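Local coordinates for iron-regulated ABC transporter siderophore-binding protein SirA (Staphylococcus aureus subsp. aureus, PDB 3MWF), which binds the iron-loaded siderophore staphyloferrin B and probably delivers it to an ABC transporter for uptake, at residues 26-29 and 30-33; 46-49 and 50-54; 87-91 and 92-96; 95-98 and 99-102; 113-116 and 117-120. All coordinates share one frame; numbering follows the deposited sequence. Where two conformers were deposited one is given.

Contact 1: residues 26-29 and 30-33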
# COMPACT_ATOMS: atom_id res chain seq x y z
N THR A 26 2.29 -14.70 6.45
CA THR A 26 1.77 -13.57 5.66
C THR A 26 2.57 -13.42 4.39
O THR A 26 3.79 -13.27 4.43
CB THR A 26 1.77 -12.27 6.50
OG1 THR A 26 3.04 -12.12 7.17
CG2 THR A 26 0.66 -12.30 7.52
N LEU A 27 1.87 -13.44 3.25
CA LEU A 27 2.52 -13.47 1.92
C LEU A 27 2.49 -12.16 1.15
O LEU A 27 2.84 -12.13 -0.01
CB LEU A 27 1.90 -14.58 1.05
CG LEU A 27 2.04 -15.99 1.67
CD1 LEU A 27 1.48 -17.02 0.70
CD2 LEU A 27 3.49 -16.32 1.97
N TYR A 28 2.05 -11.08 1.80
CA TYR A 28 2.34 -9.76 1.25
C TYR A 28 2.61 -8.75 2.36
O TYR A 28 2.18 -8.96 3.49
CB TYR A 28 1.23 -9.29 0.31
CG TYR A 28 -0.17 -9.18 0.84
CD1 TYR A 28 -1.04 -10.28 0.78
CD2 TYR A 28 -0.68 -7.96 1.30
CE1 TYR A 28 -2.38 -10.17 1.20
CE2 TYR A 28 -2.00 -7.84 1.75
CZ TYR A 28 -2.85 -8.94 1.66
OH TYR A 28 -4.16 -8.85 2.07
N GLN A 29 3.31 -7.67 2.03
CA GLN A 29 3.78 -6.73 3.06
C GLN A 29 2.65 -6.27 3.98
O GLN A 29 2.82 -6.22 5.20
CB GLN A 29 4.35 -5.47 2.37
CG GLN A 29 5.30 -5.75 1.19
CD GLN A 29 6.56 -6.48 1.60
OE1 GLN A 29 7.22 -6.09 2.55
NE2 GLN A 29 6.89 -7.57 0.89
N GLY A 30 1.51 -5.89 3.41
CA GLY A 30 0.43 -5.31 4.21
C GLY A 30 -0.17 -6.32 5.17
O GLY A 30 -0.62 -5.95 6.23
N ALA A 31 -0.20 -7.59 4.77
CA ALA A 31 -0.72 -8.66 5.61
C ALA A 31 0.19 -8.82 6.82
O ALA A 31 -0.27 -8.98 7.96
CB ALA A 31 -0.81 -9.97 4.81
N THR A 32 1.50 -8.73 6.59
CA THR A 32 2.46 -8.79 7.72
C THR A 32 2.23 -7.66 8.72
O THR A 32 2.21 -7.87 9.95
CB THR A 32 3.88 -8.73 7.19
OG1 THR A 32 4.05 -9.81 6.26
CG2 THR A 32 4.90 -8.94 8.34
N ASP A 33 2.03 -6.47 8.17
CA ASP A 33 1.75 -5.29 8.95
C ASP A 33 0.45 -5.43 9.73
O ASP A 33 0.37 -5.11 10.92
CB ASP A 33 1.71 -4.06 8.03
CG ASP A 33 1.44 -2.75 8.79
OD1 ASP A 33 0.29 -2.54 9.26
OD2 ASP A 33 2.39 -1.92 8.90
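Ala31 lays its methyl over the face of the Tyr28 ring, CB standing 3.7 Å from the ring centroid and almost on the ring normal, a CH-pi contact. The ring swings under the first helical turn because CG of Tyr28 lies between its backbone N and carbonyl carbon (chi1 58°), which turns the aromatic plane toward residue 31 while its OH runs on to Thr110 and Thr119. Tyr28 also serves as the N-cap: its carbonyl O takes the amide of Thr32 at 3.2 Å in a fairly straight bond (162° at the hydrogen), with a weaker one from Ala31 N. The next backbone bond of the helix runs from Asp33 N to Gln29 O at 3.1 Å. Thr26 and Thr32 meet at about a right angle and join hydroxyls, OG1 to OG1, at 2.7 Å; CG2 of Thr26 packs on the carbonyl O of Ala31. A buried hydroxyl on the last strand residue is thereby matched to one on the helix. The junction leads from strand 24-26 into helix 29-37, a beta-to-alpha connection of the mixed sheet, whose strand 24-26 runs parallel to its neighbours 44-45, beside the two threonines, and 86-90, against Ala31; Met123 of helix 116-127 covers Thr26 and Ala31.

Contact 2: residues 46-49 and 50-54. With SE8 (5-[(2-{[(3S)-5-{[(2S)-2-amino-2-carboxyethyl]amino}-3-carboxy-3-hydroxy-5-oxopentanoyl]amino}ethyl)amino]-2,5-dioxopentanoic acid), chain C.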
# COMPACT_ATOMS: atom_id res chain seq x y z
N VAL A 46 6.81 -12.95 3.95
CA VAL A 46 7.65 -12.64 2.81
C VAL A 46 8.65 -11.51 3.18
O VAL A 46 8.39 -10.71 4.08
CB VAL A 46 6.83 -12.25 1.55
CG1 VAL A 46 6.12 -13.53 0.96
CG2 VAL A 46 5.84 -11.09 1.85
N GLU A 47 9.79 -11.52 2.52
CA GLU A 47 10.80 -10.48 2.77
C GLU A 47 10.26 -9.10 2.39
O GLU A 47 9.42 -8.98 1.50
CB GLU A 47 12.09 -10.79 2.02
CG GLU A 47 12.08 -10.48 0.57
CD GLU A 47 13.33 -10.92 -0.15
OE1 GLU A 47 14.12 -11.68 0.45
OE2 GLU A 47 13.48 -10.55 -1.33
N SER A 48 10.76 -8.06 3.05
CA SER A 48 10.41 -6.70 2.69
C SER A 48 10.97 -6.35 1.32
O SER A 48 11.98 -6.90 0.87
CB SER A 48 10.94 -5.73 3.75
OG SER A 48 12.34 -5.95 3.97
N TRP A 49 10.34 -5.38 0.64
CA TRP A 49 10.79 -5.02 -0.67
C TRP A 49 12.13 -4.29 -0.66
O TRP A 49 12.94 -4.42 -1.61
CB TRP A 49 9.78 -4.08 -1.33
CG TRP A 49 8.49 -4.71 -1.79
CD1 TRP A 49 7.24 -4.44 -1.30
CD2 TRP A 49 8.32 -5.67 -2.83
NE1 TRP A 49 6.29 -5.21 -1.96
CE2 TRP A 49 6.92 -5.95 -2.92
CE3 TRP A 49 9.20 -6.32 -3.71
CZ2 TRP A 49 6.38 -6.86 -3.85
CZ3 TRP A 49 8.67 -7.24 -4.64
CH2 TRP A 49 7.27 -7.48 -4.71
N THR A 50 12.34 -3.50 0.38
CA THR A 50 13.64 -2.82 0.59
C THR A 50 13.97 -3.02 2.05
O THR A 50 13.17 -3.60 2.79
CB THR A 50 13.57 -1.30 0.29
OG1 THR A 50 12.62 -0.69 1.19
CG2 THR A 50 13.20 -1.03 -1.18
N GLN A 51 15.16 -2.56 2.48
CA GLN A 51 15.60 -2.83 3.86
C GLN A 51 15.51 -4.33 4.18
O GLN A 51 15.16 -4.69 5.29
CB GLN A 51 14.79 -2.04 4.88
CG GLN A 51 14.87 -0.52 4.63
CD GLN A 51 14.12 0.29 5.66
OE1 GLN A 51 13.22 -0.20 6.34
NE2 GLN A 51 14.49 1.57 5.78
N LYS A 52 15.87 -5.17 3.21
CA LYS A 52 15.66 -6.61 3.39
C LYS A 52 16.45 -7.13 4.58
O LYS A 52 17.56 -6.64 4.84
CB LYS A 52 16.14 -7.35 2.14
CG LYS A 52 15.39 -7.01 0.87
CD LYS A 52 15.80 -7.95 -0.26
CE LYS A 52 15.01 -7.63 -1.51
NZ LYS A 52 15.03 -8.80 -2.47
N PRO A 53 15.93 -8.14 5.28
CA PRO A 53 14.70 -8.90 5.02
C PRO A 53 13.44 -8.34 5.67
O PRO A 53 12.35 -8.85 5.37
CB PRO A 53 15.03 -10.26 5.64
CG PRO A 53 15.83 -9.92 6.80
CD PRO A 53 16.73 -8.78 6.35
N LYS A 54 13.56 -7.34 6.55
CA LYS A 54 12.43 -6.83 7.32
C LYS A 54 12.52 -5.32 7.43
O LYS A 54 13.55 -4.79 7.85
CB LYS A 54 12.43 -7.44 8.74
CG LYS A 54 12.21 -8.97 8.77
CD LYS A 54 12.58 -9.56 10.13
CE LYS A 54 12.48 -11.11 10.08
NZ LYS A 54 12.97 -11.70 11.36
C1 SE8 C . 6.79 -6.36 -8.27
C2 SE8 C . 7.57 -5.08 -8.40
C3 SE8 C . 8.17 -4.68 -7.06
N4 SE8 C . 7.16 -4.33 -6.07
C5 SE8 C . 6.77 -3.09 -5.88
C6 SE8 C . 5.61 -2.88 -4.94
C7 SE8 C . 4.28 -3.07 -5.67
C8 SE8 C . 3.15 -3.02 -4.62
C9 SE8 C . 1.74 -2.98 -5.21
N10 SE8 C . 1.51 -3.66 -6.33
C11 SE8 C . 0.18 -3.66 -6.88
C12 SE8 C . -0.39 -5.07 -6.92
N13 SE8 C . -1.50 -5.19 -7.86
C14 SE8 C . -1.36 -5.38 -9.20
C15 SE8 C . -0.06 -5.90 -9.74
C16 SE8 C . 0.80 -4.66 -9.79
C17 SE8 C . 2.26 -4.86 -9.57
C18 SE8 C . 3.09 -4.34 -10.64
O19 SE8 C . 7.43 -7.44 -8.16
O20 SE8 C . 5.55 -6.31 -8.33
N21 SE8 C . 6.67 -4.03 -8.91
O22 SE8 C . 7.28 -2.12 -6.41
C23 SE8 C . 4.11 -2.02 -6.75
O24 SE8 C . 3.81 -0.85 -6.43
O25 SE8 C . 4.27 -2.35 -7.96
O26 SE8 C . 4.31 -4.34 -6.34
O27 SE8 C . 0.87 -2.34 -4.64
O28 SE8 C . -2.24 -5.12 -10.00
O29 SE8 C . 2.73 -5.29 -8.51
O30 SE8 C . 4.24 -4.01 -10.38
O31 SE8 C . 2.60 -4.18 -11.79
O HOH W 1 9.65 -9.15 6.32
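The chain doubles back on itself between 46-49 and 50-54, bringing the CA atoms of Glu47 and Pro53 to 4.8 Å, with no regular helix or strand on either side. A cis peptide bond before Pro53 helps shape the return, and Gln51 adopts a left-handed backbone conformation (phi 52°). Ser48 N closes the loop on Pro53 O at 2.9 Å, straight at the hydrogen but approaching from above the carbonyl plane. A water donates to both Val46 O and Pro53 O, extending that closure by one step. Inside the loop, the Ser48 hydroxyl gives its proton to Thr50 O at 2.8 Å; with chi1 at 53°, OG is set between the backbone N and carbonyl carbon, facing into the turn. On the outer side the extended chain of Lys52 crosses that of Glu47, and NZ meets OE2 at 2.6 Å in a salt bridge, entering well above the carboxylate plane. Trp49 turns the other way. One face of its indole lies against the siderophore, N4 of SE8 standing 3.3 Å above the ring plane and toward its rim, while Gln29, Glu71 and Pro72 pack around the side chain. Polar bonds thus fix the loop from within and an ion pair from outside, leaving the indole to offer the ligand a flat surface, chiefly through van der Waals contact.

Contact 3: residues 87-91 and 92-96. With SE8 (5-[(2-{[(3S)-5-{[(2S)-2-amino-2-carboxyethyl]amino}-3-carboxy-3-hydroxy-5-oxopentanoyl]amino}ethyl)amino]-2,5-dioxopentanoic acid), chain C.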
# COMPACT_ATOMS: atom_id res chain seq x y z
N ILE A 87 -2.55 -19.20 6.37
CA ILE A 87 -1.74 -18.47 5.39
C ILE A 87 -2.58 -17.34 4.84
O ILE A 87 -3.73 -17.55 4.48
CB ILE A 87 -1.25 -19.39 4.25
CG1 ILE A 87 -0.39 -20.52 4.85
CG2 ILE A 87 -0.50 -18.59 3.13
CD1 ILE A 87 -0.19 -21.69 3.89
N VAL A 88 -2.01 -16.12 4.79
CA VAL A 88 -2.73 -15.00 4.19
C VAL A 88 -2.05 -14.67 2.85
O VAL A 88 -0.86 -14.32 2.79
CB VAL A 88 -2.74 -13.72 5.11
CG1 VAL A 88 -3.51 -12.57 4.46
CG2 VAL A 88 -3.37 -14.03 6.48
N ALA A 89 -2.82 -14.80 1.77
CA ALA A 89 -2.31 -14.72 0.41
C ALA A 89 -3.09 -13.62 -0.31
O ALA A 89 -4.00 -13.04 0.27
CB ALA A 89 -2.51 -16.05 -0.34
N SER A 90 -2.69 -13.35 -1.55
CA SER A 90 -3.43 -12.43 -2.43
C SER A 90 -3.61 -13.10 -3.79
O SER A 90 -2.77 -13.91 -4.23
CB SER A 90 -2.66 -11.10 -2.58
OG SER A 90 -1.44 -11.27 -3.30
N LYS A 91 -4.69 -12.74 -4.49
CA LYS A 91 -4.89 -13.24 -5.84
C LYS A 91 -3.79 -12.68 -6.74
O LYS A 91 -3.18 -13.40 -7.54
CB LYS A 91 -6.30 -12.87 -6.34
CG LYS A 91 -6.70 -13.45 -7.71
CD LYS A 91 -8.23 -13.53 -7.75
CE LYS A 91 -8.83 -12.82 -8.96
NZ LYS A 91 -8.60 -13.57 -10.25
N VAL A 92 -3.46 -11.40 -6.57
CA VAL A 92 -2.46 -10.83 -7.45
C VAL A 92 -1.09 -11.56 -7.40
O VAL A 92 -0.47 -11.79 -8.44
CB VAL A 92 -2.34 -9.30 -7.28
CG1 VAL A 92 -1.81 -8.92 -5.91
CG2 VAL A 92 -1.46 -8.76 -8.39
N ARG A 93 -0.62 -11.93 -6.21
CA ARG A 93 0.66 -12.61 -6.12
C ARG A 93 0.56 -14.12 -6.27
O ARG A 93 1.44 -14.74 -6.86
CB ARG A 93 1.35 -12.33 -4.78
CG ARG A 93 1.53 -10.84 -4.43
CD ARG A 93 2.31 -10.11 -5.46
NE ARG A 93 2.56 -8.76 -4.98
CZ ARG A 93 2.91 -7.74 -5.75
NH1 ARG A 93 3.04 -7.91 -7.06
NH2 ARG A 93 3.14 -6.55 -5.20
N ASN A 94 -0.51 -14.69 -5.72
CA ASN A 94 -0.48 -16.14 -5.45
C ASN A 94 -1.60 -16.92 -6.13
O ASN A 94 -1.79 -18.09 -5.80
CB ASN A 94 -0.57 -16.42 -3.94
CG ASN A 94 0.35 -15.53 -3.10
OD1 ASN A 94 -0.11 -14.79 -2.23
ND2 ASN A 94 1.67 -15.63 -3.33
N GLU A 95 -2.30 -16.33 -7.09
CA GLU A 95 -3.47 -17.06 -7.64
C GLU A 95 -3.06 -18.45 -8.13
O GLU A 95 -3.77 -19.42 -7.86
CB GLU A 95 -4.11 -16.30 -8.81
CG GLU A 95 -5.36 -17.02 -9.35
CD GLU A 95 -6.13 -16.17 -10.33
OE1 GLU A 95 -5.64 -15.07 -10.68
OE2 GLU A 95 -7.22 -16.60 -10.77
N LYS A 96 -1.91 -18.53 -8.81
CA LYS A 96 -1.49 -19.78 -9.45
C LYS A 96 -1.04 -20.87 -8.48
O LYS A 96 -1.02 -22.04 -8.84
CB LYS A 96 -0.43 -19.50 -10.53
CG LYS A 96 -1.00 -18.84 -11.80
CD LYS A 96 0.03 -18.84 -12.93
CE LYS A 96 -0.62 -18.71 -14.32
NZ LYS A 96 -1.23 -17.35 -14.54
C1 SE8 C . 6.79 -6.36 -8.27
C2 SE8 C . 7.57 -5.08 -8.40
C3 SE8 C . 8.17 -4.68 -7.06
N4 SE8 C . 7.16 -4.33 -6.07
C5 SE8 C . 6.77 -3.09 -5.88
C6 SE8 C . 5.61 -2.88 -4.94
C7 SE8 C . 4.28 -3.07 -5.67
C8 SE8 C . 3.15 -3.02 -4.62
C9 SE8 C . 1.74 -2.98 -5.21
N10 SE8 C . 1.51 -3.66 -6.33
C11 SE8 C . 0.18 -3.66 -6.88
C12 SE8 C . -0.39 -5.07 -6.92
N13 SE8 C . -1.50 -5.19 -7.86
C14 SE8 C . -1.36 -5.38 -9.20
C15 SE8 C . -0.06 -5.90 -9.74
C16 SE8 C . 0.80 -4.66 -9.79
C17 SE8 C . 2.26 -4.86 -9.57
C18 SE8 C . 3.09 -4.34 -10.64
O19 SE8 C . 7.43 -7.44 -8.16
O20 SE8 C . 5.55 -6.31 -8.33
N21 SE8 C . 6.67 -4.03 -8.91
O22 SE8 C . 7.28 -2.12 -6.41
C23 SE8 C . 4.11 -2.02 -6.75
O24 SE8 C . 3.81 -0.85 -6.43
O25 SE8 C . 4.27 -2.35 -7.96
O26 SE8 C . 4.31 -4.34 -6.34
O27 SE8 C . 0.87 -2.34 -4.64
O28 SE8 C . -2.24 -5.12 -10.00
O29 SE8 C . 2.73 -5.29 -8.51
O30 SE8 C . 4.24 -4.01 -10.38
O31 SE8 C . 2.60 -4.18 -11.79
O HOH W 2 0.46 -12.35 -1.48
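Ser90 and Asn94 exchange bonds across the start of a short helix: Ser90 N donates to Asn94 OD1 at 3.0 Å, nearly straight, while Asn94 N returns to Ser90 O at 2.8 Å. The side-chain amide of Asn94 folds back over the strand end because its CG is anti to the carbonyl carbon (chi1 -46°), and this also sets OD1 against the methyl of Ala89. Ser90 is the N-cap. Its OG, rotated between the backbone N and carbonyl carbon (chi1 68°), accepts from Arg93 N at 3.1 Å, and a water lies within bonding distance of both this hydroxyl and Asn94 OD1. On the outer face, Lys91 and Glu95 run side by side, one turn apart, and the lysine chain bends near its end to place NZ by both carboxylate oxygens; at 3.3 Å to OE1 the salt bridge is a weak one.

Val92 and Arg93 turn to the ligand. CG2 of Val92 touches C15 of SE8, and the arginine, bent at chi2 and extended beyond, carries its guanidinium to the siderophore. There NH2 bonds O26 at 2.7 Å and NH1 bonds O29 at 3.0 Å, with a weaker bond to O20, while NE is engaged by a salt bridge to Glu71. That second-shell carboxylate probably helps to orient the guanidinium. A serine N-cap at the end of strand 86-90 thus starts the short helix from residue 91, whose Val92 and Arg93 line the siderophore pocket, a strand-to-helix junction of the N-terminal sheet that supplies an arginine for an anionic ligand.

Contact 4: residues 95-98 and 99-102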
# COMPACT_ATOMS: atom_id res chain seq x y z
N GLU A 95 -2.30 -16.33 -7.09
CA GLU A 95 -3.47 -17.06 -7.64
C GLU A 95 -3.06 -18.45 -8.13
O GLU A 95 -3.77 -19.42 -7.86
CB GLU A 95 -4.11 -16.30 -8.81
CG GLU A 95 -5.36 -17.02 -9.35
CD GLU A 95 -6.13 -16.17 -10.33
OE1 GLU A 95 -5.64 -15.07 -10.68
OE2 GLU A 95 -7.22 -16.60 -10.77
N LYS A 96 -1.91 -18.53 -8.81
CA LYS A 96 -1.49 -19.78 -9.45
C LYS A 96 -1.04 -20.87 -8.48
O LYS A 96 -1.02 -22.04 -8.84
CB LYS A 96 -0.43 -19.50 -10.53
CG LYS A 96 -1.00 -18.84 -11.80
CD LYS A 96 0.03 -18.84 -12.93
CE LYS A 96 -0.62 -18.71 -14.32
NZ LYS A 96 -1.23 -17.35 -14.54
N VAL A 97 -0.67 -20.49 -7.25
CA VAL A 97 -0.26 -21.46 -6.25
C VAL A 97 -1.28 -21.61 -5.10
O VAL A 97 -0.96 -22.20 -4.08
CB VAL A 97 1.13 -21.13 -5.67
CG1 VAL A 97 2.14 -21.04 -6.80
CG2 VAL A 97 1.08 -19.82 -4.87
N TYR A 98 -2.46 -21.00 -5.24
CA TYR A 98 -3.45 -21.03 -4.15
C TYR A 98 -3.77 -22.47 -3.70
O TYR A 98 -3.89 -22.72 -2.50
CB TYR A 98 -4.76 -20.30 -4.54
CG TYR A 98 -5.80 -20.47 -3.47
CD1 TYR A 98 -5.72 -19.74 -2.27
CD2 TYR A 98 -6.84 -21.38 -3.62
CE1 TYR A 98 -6.67 -19.90 -1.26
CE2 TYR A 98 -7.80 -21.56 -2.61
CZ TYR A 98 -7.71 -20.82 -1.44
OH TYR A 98 -8.65 -21.01 -0.47
N ASP A 99 -3.94 -23.39 -4.66
CA ASP A 99 -4.26 -24.78 -4.27
C ASP A 99 -3.10 -25.41 -3.49
O ASP A 99 -3.34 -26.18 -2.53
CB ASP A 99 -4.57 -25.67 -5.48
CG ASP A 99 -5.84 -25.28 -6.23
OD1 ASP A 99 -6.61 -24.38 -5.81
OD2 ASP A 99 -6.03 -25.88 -7.31
N GLN A 100 -1.87 -25.09 -3.90
CA GLN A 100 -0.68 -25.60 -3.23
C GLN A 100 -0.57 -25.04 -1.81
O GLN A 100 -0.21 -25.75 -0.88
CB GLN A 100 0.58 -25.29 -4.06
CG GLN A 100 0.60 -26.00 -5.43
CD GLN A 100 1.73 -25.56 -6.35
OE1 GLN A 100 2.84 -26.10 -6.30
NE2 GLN A 100 1.44 -24.61 -7.23
N LEU A 101 -0.90 -23.75 -1.65
CA LEU A 101 -0.95 -23.12 -0.34
C LEU A 101 -2.00 -23.79 0.54
O LEU A 101 -1.74 -24.08 1.71
CB LEU A 101 -1.24 -21.62 -0.44
CG LEU A 101 -0.11 -20.79 -1.02
CD1 LEU A 101 -0.63 -19.38 -1.25
CD2 LEU A 101 1.14 -20.75 -0.09
N SER A 102 -3.18 -24.06 -0.04
CA SER A 102 -4.28 -24.70 0.70
C SER A 102 -3.92 -26.11 1.15
O SER A 102 -4.45 -26.58 2.15
CB SER A 102 -5.57 -24.74 -0.14
OG SER A 102 -6.04 -23.41 -0.34
O HOH W 3 -3.84 -23.02 -7.43
O HOH W 4 -7.56 -22.87 1.91
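With chi1 at 175°, Tyr98 extends CG away from its own backbone N and carries its ring alongside the helix, where Ser102, one turn on, sets its hydroxyl over one face. Ser102 OG stands 3.2 Å above the ring plane and toward the rim, 3.3 Å from CZ of Tyr98. A water lies within bonding distance of both the tyrosine OH and Ser102 OG, while the OH is also bonded to Thr107 O. The backbone beside the ring carries on regularly: Ser102 N meets Tyr98 O at 2.9 Å, and Leu101 N meets Val97 O at 2.9 Å. Val97 holds the N-cap position of helix 98-104, so these are the opening turns of the helix that leads to strand 107-110 at the edge of the six-stranded sheet. At the start of the helix, a second water accepts from Asp99 N and donates weakly to Lys96 O, linking the loop to the first turn. CG2 of Val97 packs on CD1 of Leu101 at 4.0 Å, the two side chains crossing at a slant. Leu101, the buried member, continues inward to Leu76 and Ile79 of helix 76-81 and to Leu27, whereas Asp99 and Gln100 lie at the surface.

Contact 5: residues 113-116 and 117-120. With SE8 (5-[(2-{[(3S)-5-{[(2S)-2-amino-2-carboxyethyl]amino}-3-carboxy-3-hydroxy-5-oxopentanoyl]amino}ethyl)amino]-2,5-dioxopentanoic acid), chain C.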
# COMPACT_ATOMS: atom_id res chain seq x y z
N VAL A 113 -2.93 -6.29 -2.80
CA VAL A 113 -2.02 -6.19 -1.66
C VAL A 113 -2.15 -4.86 -0.93
O VAL A 113 -1.55 -4.70 0.13
CB VAL A 113 -0.54 -6.40 -2.08
CG1 VAL A 113 -0.36 -7.79 -2.72
CG2 VAL A 113 -0.06 -5.25 -3.03
N PHE A 114 -2.86 -3.90 -1.53
CA PHE A 114 -2.79 -2.52 -1.01
C PHE A 114 -4.07 -2.02 -0.35
O PHE A 114 -4.09 -0.89 0.20
CB PHE A 114 -2.32 -1.53 -2.10
CG PHE A 114 -3.18 -1.54 -3.34
CD1 PHE A 114 -4.47 -0.96 -3.33
CD2 PHE A 114 -2.71 -2.14 -4.51
CE1 PHE A 114 -5.27 -1.01 -4.49
CE2 PHE A 114 -3.47 -2.18 -5.67
CZ PHE A 114 -4.77 -1.60 -5.67
N LYS A 115 -5.13 -2.84 -0.41
CA LYS A 115 -6.42 -2.41 0.21
C LYS A 115 -6.41 -2.82 1.68
O LYS A 115 -7.01 -3.85 2.08
CB LYS A 115 -7.62 -2.98 -0.55
CG LYS A 115 -7.72 -2.47 -2.01
CD LYS A 115 -8.86 -3.19 -2.76
CE LYS A 115 -8.96 -2.73 -4.23
NZ LYS A 115 -9.73 -1.47 -4.37
N PHE A 116 -5.71 -2.02 2.48
CA PHE A 116 -5.35 -2.43 3.85
C PHE A 116 -6.61 -2.58 4.72
O PHE A 116 -6.60 -3.34 5.69
CB PHE A 116 -4.34 -1.45 4.45
CG PHE A 116 -4.95 -0.13 4.84
CD1 PHE A 116 -5.06 0.90 3.91
CD2 PHE A 116 -5.45 0.06 6.14
CE1 PHE A 116 -5.65 2.12 4.26
CE2 PHE A 116 -6.05 1.27 6.50
CZ PHE A 116 -6.15 2.31 5.55
N LYS A 117 -7.71 -1.91 4.35
CA LYS A 117 -8.95 -2.06 5.11
C LYS A 117 -9.55 -3.44 4.87
O LYS A 117 -10.05 -4.09 5.79
CB LYS A 117 -9.94 -0.93 4.78
CG LYS A 117 -9.42 0.44 5.25
CD LYS A 117 -10.17 1.65 4.64
CE LYS A 117 -10.18 1.59 3.10
NZ LYS A 117 -9.76 2.80 2.30
N ASP A 118 -9.47 -3.91 3.63
CA ASP A 118 -9.95 -5.25 3.30
C ASP A 118 -9.07 -6.32 3.94
O ASP A 118 -9.56 -7.32 4.48
CB ASP A 118 -10.06 -5.42 1.78
CG ASP A 118 -11.15 -4.54 1.19
OD1 ASP A 118 -11.95 -3.95 1.97
OD2 ASP A 118 -11.22 -4.41 -0.04
N THR A 119 -7.75 -6.11 3.91
CA THR A 119 -6.80 -7.00 4.61
C THR A 119 -7.13 -7.06 6.11
O THR A 119 -7.15 -8.14 6.70
CB THR A 119 -5.36 -6.49 4.38
OG1 THR A 119 -5.15 -6.41 2.97
CG2 THR A 119 -4.31 -7.44 4.98
N THR A 120 -7.41 -5.91 6.71
CA THR A 120 -7.69 -5.82 8.15
C THR A 120 -8.98 -6.55 8.52
O THR A 120 -9.00 -7.33 9.47
CB THR A 120 -7.75 -4.37 8.62
OG1 THR A 120 -6.47 -3.74 8.41
CG2 THR A 120 -8.06 -4.28 10.11
C1 SE8 C . 6.79 -6.36 -8.27
C2 SE8 C . 7.57 -5.08 -8.40
C3 SE8 C . 8.17 -4.68 -7.06
N4 SE8 C . 7.16 -4.33 -6.07
C5 SE8 C . 6.77 -3.09 -5.88
C6 SE8 C . 5.61 -2.88 -4.94
C7 SE8 C . 4.28 -3.07 -5.67
C8 SE8 C . 3.15 -3.02 -4.62
C9 SE8 C . 1.74 -2.98 -5.21
N10 SE8 C . 1.51 -3.66 -6.33
C11 SE8 C . 0.18 -3.66 -6.88
C12 SE8 C . -0.39 -5.07 -6.92
N13 SE8 C . -1.50 -5.19 -7.86
C14 SE8 C . -1.36 -5.38 -9.20
C15 SE8 C . -0.06 -5.90 -9.74
C16 SE8 C . 0.80 -4.66 -9.79
C17 SE8 C . 2.26 -4.86 -9.57
C18 SE8 C . 3.09 -4.34 -10.64
O19 SE8 C . 7.43 -7.44 -8.16
O20 SE8 C . 5.55 -6.31 -8.33
N21 SE8 C . 6.67 -4.03 -8.91
O22 SE8 C . 7.28 -2.12 -6.41
C23 SE8 C . 4.11 -2.02 -6.75
O24 SE8 C . 3.81 -0.85 -6.43
O25 SE8 C . 4.27 -2.35 -7.96
O26 SE8 C . 4.31 -4.34 -6.34
O27 SE8 C . 0.87 -2.34 -4.64
O28 SE8 C . -2.24 -5.12 -10.00
O29 SE8 C . 2.73 -5.29 -8.51
O30 SE8 C . 4.24 -4.01 -10.38
O31 SE8 C . 2.60 -4.18 -11.79
O HOH W 5 -2.86 -4.39 2.87
O HOH W 6 -5.58 -5.85 0.17
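Phe116 and Thr120 are joined by a pair of hydrogen bonds to one acceptor: the carbonyl O of Phe116 takes Thr120 N at 2.9 Å and Thr120 OG1 at 2.8 Å, the two donors arriving from opposite faces of the carbonyl plane. For the hydroxyl to reach back, OG1 is placed anti to its own carbonyl carbon (chi1 -62°). One residue earlier, Thr119 N bonds Lys115 O at 3.0 Å in the carbonyl plane, almost straight at the hydrogen. Lys115 is the N-cap of helix 116-127 and the centre of an inverse gamma turn, closed by a weak bond from Phe116 N to Phe114 O. The chain thus makes a tight bend on leaving the loop after strand 107-110 and enters the helix at once.

Water extends the polar network. One molecule donates to Val113 O and another to Lys115 O, each also within bonding distance of Thr119 OG1, a hydroxyl bonded as well to Tyr28 OH.

Apolar contacts are made by Phe116, whose ring lies under the Lys117 chain: CG of that lysine is 3.9 Å from the ring centroid in a CH-pi contact, while the ring meets Tyr140 edge-to-face. Charged ends point elsewhere, Lys117 NZ to Asp187 and Lys115 NZ to Glu183. Lys115 and Asp118 run side by side without an ion pair between them.

Ligand contacts come from the first two residues. Val113 CG2 touches O27 of SE8 at 3.5 Å, and the edge of the Phe114 ring approaches the same oxygen.

Four of the five contacts mark helix starts in the N-terminal half: contacts 1, 3, 4 and 5 each hold an N-cap position, with a side-chain capping bond from Ser90 in contact 3, whereas contact 2 is an irregular loop. Contact 1 is buried and knits the others together, Tyr28 OH reaching Thr119 in contact 5, Gln29 NE2 bonding Glu47 O of contact 2 and Leu27 N bonding Val88 O of contact 3. Contacts 2, 3 and 5 are partly buried and meet the siderophore, by an indole face, a guanidinium and a valine with an aromatic edge. Contact 4 lies at the surface, away from the ligand, yet packs Leu101 against Ala89 and Asn94 of contact 3.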